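Local structure of transcobalamin-1 (Homo sapiens, 4KKI) at residues T244-Q249 and A287-P292; L149-L154 and V192-C197; G188-L193 and K297-I302. The protein binds vitamin B12 with femtomolar affinity as a secreted transport protein and shields it from the acid of the stomach. One frame throughout, in Å; residues are numbered along the deposited sequence.

Overall arrangement
All three contacts lie in the N-terminal helical domain and are buried, but their chemistry differs: the one at the ligand is largely polar, the two farther away apolar. Contact 1 joins helices 244-252 and 284-294 beside the bound cyanocobalamin and is bridged by two waters. Contact 2, between helices 144-156 and 185-203, includes C197, whose disulfide to C155 links the same two helices. Contact 3 also uses helix 185-203, sharing V192 and L193 with contact 2, and packs it against the turn that follows helix 284-294. That turn ties the set together: F299 packs on L152 of contact 2, and its N is hydrogen-bonded to Q249 OE1 of contact 1.

Contact 1 (T244-Q249 and A287-P292); sequences TGEAMQ and AAQVLP
Beside the cobalamin pocket of the helical barrel, helices 244-252 and 284-294 run at 31° to each other with their segment axes only 7.5 Å apart. Such closeness is possible because G245 faces V290: their CA atoms are 4.1 Å apart, and CG2 of V290 rests on G245 CA at 3.9 Å. Next to this apolar spot the interface turns polar and is bridged by water. The carbonyl O of Q289 accepts from two waters; one lies 2.7 Å from Q289 O and is also held by Q249 NE2 and, weakly, by G245 O, while the other is 2.9 Å from E246 OE2 and bonds weakly to Q249 NE2. Beside the second water the carboxylate of E246 stacks on the amide of Q289, the two planes 27° apart, with OE2 lying 3.7 Å from Q289 CG. Q249 NE2 comes up obliquely to the CB-CG side of P292, 3.8 Å from CB. E246 and Q249 also have partners beyond the pair: E246 OE1 the hydroxyl of Y145, Q249 OE1 the backbone N of F299. Q289 NE2 donates to cyanocobalamin, which puts one flank of this water-bridged helix pair in the ligand site of an alpha6-alpha6 barrel.

Contact 2 (L149-L154 and V192-C197); sequences LDVLAL and VLALTC
A194 sits against the backbone of L152, a small residue that lets the two helices come close. Its CB is 4.0 Å from L152 N and 4.1 Å from L152 CB, while V151 comes alongside with its own CB 4.2 Å from the same methyl. The L152 and A194 CA atoms are only 4.3 Å apart, and the segment axes approach to 8.2 Å at an angle of 32°. L152 supplies the longer reach. With CG anti to the backbone N (chi1 177°), its side chain leans across to helix 185-203, where CD1 lies 3.8 Å from L193 O and 4.0 Å from C197 CB. The methyl thus sits against two positions one turn apart, L193 and C197, which the backbone bond from C197 N to L193 O joins.

Further out, the other branch of L152 meets the ring of F299, and CD1 also touches L300, both in the turn that follows helix 284-294. V151 packs on F170, and the far side of helix 144-156 is covered by helices 92-102 and 118-135. C197 carries a second kind of tie: its SG forms a disulfide with C155, one residue beyond the 149-154 segment on the same helix. Between the segments themselves the contact consists of aliphatic side-chain and backbone packing, without polar pairing of side chains. Burial of apolar surface and van der Waals contact therefore probably hold this part of the interface, while the neighbouring disulfide links the same two helices covalently.

Contact 3 (G188-L193 and K297-I302); sequences GAMAVL and KTFLDI
This is an apolar contact between a helix and a turn, with a Met-aromatic pair at one end: helix 185-203 packs on residues 297-302, just after helix 284-294. M190 meets F299 with its thioether end. Its CE is 3.6 Å from F299 CE2, and SD is 4.9 Å from the ring centroid, approaching obliquely. The chain of M190 first runs away from its own N (chi1 -165°), then bends at chi2 and chi3, which carries sulfur and methyl to the ring. L193 reaches the same phenyl group, its CD1 4.3 Å from F299 CD2, and spreads its other methyl toward T298 CB. In return L300 lays CD2 3.6 Å from L193 O. The turn is braced by an ST turn, in which T298 OG1 accepts from L300 N at 3.0 Å, and by the backbone bond from D301 N to T298 O; a second side-chain bond runs from T298 N to D301 OD2, 3.0 Å long and arriving from above the carboxylate plane. The short 3-10 segment 299-301 places F299 and L300 side by side facing the helix. Around F299, L59 and L63 of helix 55-63 add further apolar contacts, while M190 also touches Y145, a cobalamin-binding residue.

Contact 1 (T244-Q249 and A287-P292)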
# COMPACT_ATOMS: atom_id res chain seq x y z
N THR A 244 4.14 -8.32 -2.16
CA THR A 244 4.82 -9.39 -1.46
C THR A 244 5.32 -8.99 -0.07
O THR A 244 5.21 -9.75 0.89
CB THR A 244 6.00 -9.92 -2.28
OG1 THR A 244 5.51 -10.48 -3.51
CG2 THR A 244 6.76 -10.99 -1.52
N GLY A 245 5.85 -7.77 0.03
CA GLY A 245 6.43 -7.29 1.28
C GLY A 245 5.45 -7.29 2.43
O GLY A 245 5.75 -7.80 3.51
N GLU A 246 4.27 -6.73 2.21
CA GLU A 246 3.26 -6.69 3.26
C GLU A 246 2.53 -8.02 3.40
O GLU A 246 1.99 -8.33 4.46
CB GLU A 246 2.29 -5.52 3.02
CG GLU A 246 3.00 -4.16 3.06
CD GLU A 246 2.04 -2.98 3.05
OE1 GLU A 246 0.97 -3.08 2.42
OE2 GLU A 246 2.38 -1.95 3.67
N ALA A 247 2.55 -8.83 2.34
CA ALA A 247 2.02 -10.19 2.44
C ALA A 247 2.89 -11.00 3.40
O ALA A 247 2.37 -11.78 4.20
CB ALA A 247 1.95 -10.85 1.07
N MET A 248 4.20 -10.82 3.31
CA MET A 248 5.14 -11.46 4.23
C MET A 248 4.85 -11.08 5.68
O MET A 248 4.86 -11.94 6.56
CB MET A 248 6.59 -11.12 3.87
CG MET A 248 7.07 -11.67 2.52
SD MET A 248 8.74 -11.14 2.08
CE MET A 248 9.71 -11.93 3.36
N GLN A 249 4.59 -9.79 5.92
CA GLN A 249 4.23 -9.32 7.25
C GLN A 249 3.01 -10.07 7.78
O GLN A 249 3.01 -10.56 8.91
CB GLN A 249 3.92 -7.82 7.25
CG GLN A 249 5.11 -6.91 7.04
CD GLN A 249 4.77 -5.46 7.31
OE1 GLN A 249 4.04 -5.15 8.26
NE2 GLN A 249 5.28 -4.56 6.48
N ALA A 287 9.50 0.80 -2.08
CA ALA A 287 10.66 0.51 -1.25
C ALA A 287 10.29 0.54 0.22
O ALA A 287 10.72 -0.31 1.00
CB ALA A 287 11.79 1.49 -1.55
N ALA A 288 9.47 1.52 0.60
CA ALA A 288 9.03 1.66 1.98
C ALA A 288 8.19 0.47 2.44
O ALA A 288 8.34 -0.00 3.57
CB ALA A 288 8.25 2.96 2.17
N GLN A 289 7.31 -0.01 1.58
CA GLN A 289 6.39 -1.08 1.98
C GLN A 289 7.06 -2.45 2.08
O GLN A 289 6.60 -3.30 2.84
CB GLN A 289 5.19 -1.14 1.05
CG GLN A 289 4.28 0.06 1.15
CD GLN A 289 3.03 -0.07 0.30
OE1 GLN A 289 2.02 0.58 0.56
NE2 GLN A 289 3.10 -0.91 -0.72
N VAL A 290 8.13 -2.65 1.33
CA VAL A 290 8.78 -3.96 1.29
C VAL A 290 9.84 -4.13 2.39
O VAL A 290 10.09 -5.24 2.85
CB VAL A 290 9.41 -4.25 -0.10
CG1 VAL A 290 10.70 -3.46 -0.30
CG2 VAL A 290 9.67 -5.74 -0.26
N LEU A 291 10.42 -3.01 2.83
CA LEU A 291 11.56 -3.04 3.75
C LEU A 291 11.36 -3.76 5.11
O LEU A 291 12.21 -4.57 5.48
CB LEU A 291 12.11 -1.62 3.97
CG LEU A 291 13.29 -1.51 4.94
CD1 LEU A 291 14.50 -2.26 4.39
CD2 LEU A 291 13.64 -0.04 5.22
N PRO A 292 10.27 -3.45 5.85
CA PRO A 292 10.14 -4.04 7.19
C PRO A 292 10.22 -5.57 7.21
O PRO A 292 10.94 -6.13 8.04
CB PRO A 292 8.76 -3.58 7.64
CG PRO A 292 8.55 -2.29 6.92
CD PRO A 292 9.18 -2.50 5.57
O HOH W 1 7.07 -5.28 4.66
O HOH W 2 5.00 -2.08 4.86

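Contact 2 (L149-L154 and V192-C197)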
# COMPACT_ATOMS: atom_id res chain seq x y z
N LEU A 149 -5.82 -0.15 7.72
CA LEU A 149 -4.87 0.78 8.32
C LEU A 149 -5.51 1.50 9.50
O LEU A 149 -4.87 1.71 10.53
CB LEU A 149 -4.38 1.79 7.28
CG LEU A 149 -3.29 1.34 6.30
CD1 LEU A 149 -3.04 2.41 5.24
CD2 LEU A 149 -2.01 1.02 7.05
N ASP A 150 -6.78 1.86 9.34
CA ASP A 150 -7.51 2.57 10.40
C ASP A 150 -7.64 1.73 11.66
O ASP A 150 -7.30 2.19 12.75
CB ASP A 150 -8.90 2.98 9.91
CG ASP A 150 -8.85 3.96 8.75
OD1 ASP A 150 -7.84 4.68 8.63
OD2 ASP A 150 -9.82 3.99 7.96
N VAL A 151 -8.14 0.51 11.51
CA VAL A 151 -8.30 -0.39 12.63
C VAL A 151 -6.96 -0.69 13.29
O VAL A 151 -6.84 -0.71 14.51
CB VAL A 151 -8.98 -1.71 12.21
CG1 VAL A 151 -9.06 -2.68 13.37
CG2 VAL A 151 -10.37 -1.42 11.66
N LEU A 152 -5.93 -0.90 12.46
CA LEU A 152 -4.59 -1.21 12.96
C LEU A 152 -4.06 -0.09 13.85
O LEU A 152 -3.59 -0.34 14.96
CB LEU A 152 -3.63 -1.45 11.79
CG LEU A 152 -2.16 -1.71 12.12
CD1 LEU A 152 -2.01 -2.91 13.05
CD2 LEU A 152 -1.35 -1.90 10.85
N ALA A 153 -4.16 1.14 13.36
CA ALA A 153 -3.67 2.31 14.10
C ALA A 153 -4.46 2.54 15.39
O ALA A 153 -3.87 2.78 16.44
CB ALA A 153 -3.71 3.55 13.22
N LEU A 154 -5.78 2.46 15.30
CA LEU A 154 -6.64 2.63 16.47
C LEU A 154 -6.39 1.55 17.51
O LEU A 154 -6.43 1.81 18.72
CB LEU A 154 -8.12 2.62 16.06
CG LEU A 154 -8.60 3.81 15.23
CD1 LEU A 154 -10.02 3.57 14.74
CD2 LEU A 154 -8.52 5.09 16.05
N VAL A 192 -5.26 -8.64 7.62
CA VAL A 192 -4.70 -9.64 8.52
C VAL A 192 -3.90 -8.99 9.65
O VAL A 192 -4.02 -9.39 10.81
CB VAL A 192 -3.80 -10.64 7.77
CG1 VAL A 192 -2.93 -11.43 8.74
CG2 VAL A 192 -4.66 -11.58 6.93
N LEU A 193 -3.11 -7.98 9.32
CA LEU A 193 -2.31 -7.28 10.33
C LEU A 193 -3.23 -6.57 11.32
O LEU A 193 -2.97 -6.56 12.52
CB LEU A 193 -1.36 -6.28 9.67
CG LEU A 193 -0.21 -6.86 8.85
CD1 LEU A 193 0.51 -5.77 8.09
CD2 LEU A 193 0.76 -7.61 9.75
N ALA A 194 -4.30 -5.98 10.80
CA ALA A 194 -5.27 -5.26 11.63
C ALA A 194 -6.04 -6.22 12.52
O ALA A 194 -6.15 -6.00 13.73
CB ALA A 194 -6.22 -4.46 10.75
N LEU A 195 -6.58 -7.28 11.93
CA LEU A 195 -7.35 -8.27 12.67
C LEU A 195 -6.50 -8.95 13.74
O LEU A 195 -7.00 -9.28 14.82
CB LEU A 195 -7.94 -9.32 11.71
CG LEU A 195 -8.98 -8.82 10.71
CD1 LEU A 195 -9.36 -9.91 9.72
CD2 LEU A 195 -10.22 -8.30 11.44
N THR A 196 -5.22 -9.14 13.44
CA THR A 196 -4.31 -9.79 14.38
C THR A 196 -4.06 -8.89 15.58
O THR A 196 -3.90 -9.37 16.71
CB THR A 196 -2.98 -10.14 13.70
OG1 THR A 196 -3.24 -10.94 12.54
CG2 THR A 196 -2.08 -10.91 14.65
N CYS A 197 -4.02 -7.58 15.34
CA CYS A 197 -3.84 -6.63 16.43
C CYS A 197 -5.03 -6.68 17.38
O CYS A 197 -4.86 -6.67 18.60
CB CYS A 197 -3.65 -5.21 15.89
SG CYS A 197 -3.46 -3.95 17.18

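Contact 3 (G188-L193 and K297-I302)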
# COMPACT_ATOMS: atom_id res chain seq x y z
N GLY A 188 -5.86 -7.73 1.69
CA GLY A 188 -5.95 -8.90 2.56
C GLY A 188 -4.84 -8.93 3.60
O GLY A 188 -5.08 -9.28 4.75
N ALA A 189 -3.64 -8.55 3.19
CA ALA A 189 -2.49 -8.56 4.09
C ALA A 189 -2.65 -7.52 5.19
O ALA A 189 -2.42 -7.82 6.37
CB ALA A 189 -1.20 -8.32 3.32
N MET A 190 -3.05 -6.31 4.82
CA MET A 190 -3.23 -5.25 5.80
C MET A 190 -4.38 -5.58 6.74
O MET A 190 -4.34 -5.26 7.93
CB MET A 190 -3.44 -3.89 5.13
CG MET A 190 -3.27 -2.71 6.08
SD MET A 190 -1.62 -2.63 6.82
CE MET A 190 -0.61 -2.35 5.37
N ALA A 191 -5.41 -6.23 6.21
CA ALA A 191 -6.54 -6.67 7.02
C ALA A 191 -6.09 -7.70 8.05
O ALA A 191 -6.47 -7.63 9.22
CB ALA A 191 -7.64 -7.25 6.14
N VAL A 192 -5.26 -8.64 7.62
CA VAL A 192 -4.70 -9.64 8.52
C VAL A 192 -3.90 -8.99 9.65
O VAL A 192 -4.02 -9.39 10.81
CB VAL A 192 -3.80 -10.64 7.77
CG1 VAL A 192 -2.93 -11.43 8.74
CG2 VAL A 192 -4.66 -11.58 6.93
N LEU A 193 -3.11 -7.98 9.32
CA LEU A 193 -2.31 -7.28 10.33
C LEU A 193 -3.23 -6.57 11.32
O LEU A 193 -2.97 -6.56 12.52
CB LEU A 193 -1.36 -6.28 9.67
CG LEU A 193 -0.21 -6.86 8.85
CD1 LEU A 193 0.51 -5.77 8.09
CD2 LEU A 193 0.76 -7.61 9.75
N LYS A 297 10.44 -7.64 10.32
CA LYS A 297 9.57 -6.75 11.08
C LYS A 297 8.19 -6.64 10.44
O LYS A 297 8.05 -6.78 9.22
CB LYS A 297 10.20 -5.36 11.19
CG LYS A 297 11.51 -5.33 11.97
CD LYS A 297 11.26 -5.54 13.46
CE LYS A 297 12.55 -5.48 14.25
NZ LYS A 297 12.32 -5.71 15.70
N THR A 298 7.18 -6.40 11.26
CA THR A 298 5.84 -6.12 10.77
C THR A 298 5.30 -4.86 11.45
O THR A 298 5.93 -4.34 12.37
CB THR A 298 4.85 -7.27 11.05
OG1 THR A 298 4.41 -7.21 12.42
CG2 THR A 298 5.51 -8.62 10.79
N PHE A 299 4.14 -4.40 11.02
CA PHE A 299 3.50 -3.25 11.65
C PHE A 299 3.13 -3.50 13.11
O PHE A 299 2.90 -2.56 13.87
CB PHE A 299 2.26 -2.81 10.86
CG PHE A 299 2.57 -2.04 9.61
CD1 PHE A 299 3.87 -1.69 9.29
CD2 PHE A 299 1.55 -1.66 8.75
CE1 PHE A 299 4.15 -0.98 8.14
CE2 PHE A 299 1.83 -0.95 7.59
CZ PHE A 299 3.13 -0.61 7.29
N LEU A 300 3.09 -4.77 13.51
CA LEU A 300 2.74 -5.12 14.89
C LEU A 300 3.90 -4.93 15.86
O LEU A 300 3.73 -5.06 17.07
CB LEU A 300 2.21 -6.55 14.97
CG LEU A 300 0.92 -6.81 14.19
CD1 LEU A 300 0.45 -8.23 14.43
CD2 LEU A 300 -0.15 -5.81 14.56
N ASP A 301 5.08 -4.64 15.33
CA ASP A 301 6.25 -4.39 16.16
C ASP A 301 6.28 -2.95 16.66
O ASP A 301 7.22 -2.53 17.34
CB ASP A 301 7.54 -4.72 15.40
CG ASP A 301 7.67 -6.19 15.11
OD1 ASP A 301 7.19 -7.00 15.93
OD2 ASP A 301 8.24 -6.55 14.06
N ILE A 302 5.24 -2.19 16.32
CA ILE A 302 5.10 -0.83 16.79
C ILE A 302 4.71 -0.80 18.27
O ILE A 302 3.59 -1.15 18.65
CB ILE A 302 4.05 -0.06 15.97
CG1 ILE A 302 4.54 0.12 14.53
CG2 ILE A 302 3.75 1.29 16.60
CD1 ILE A 302 3.53 0.76 13.60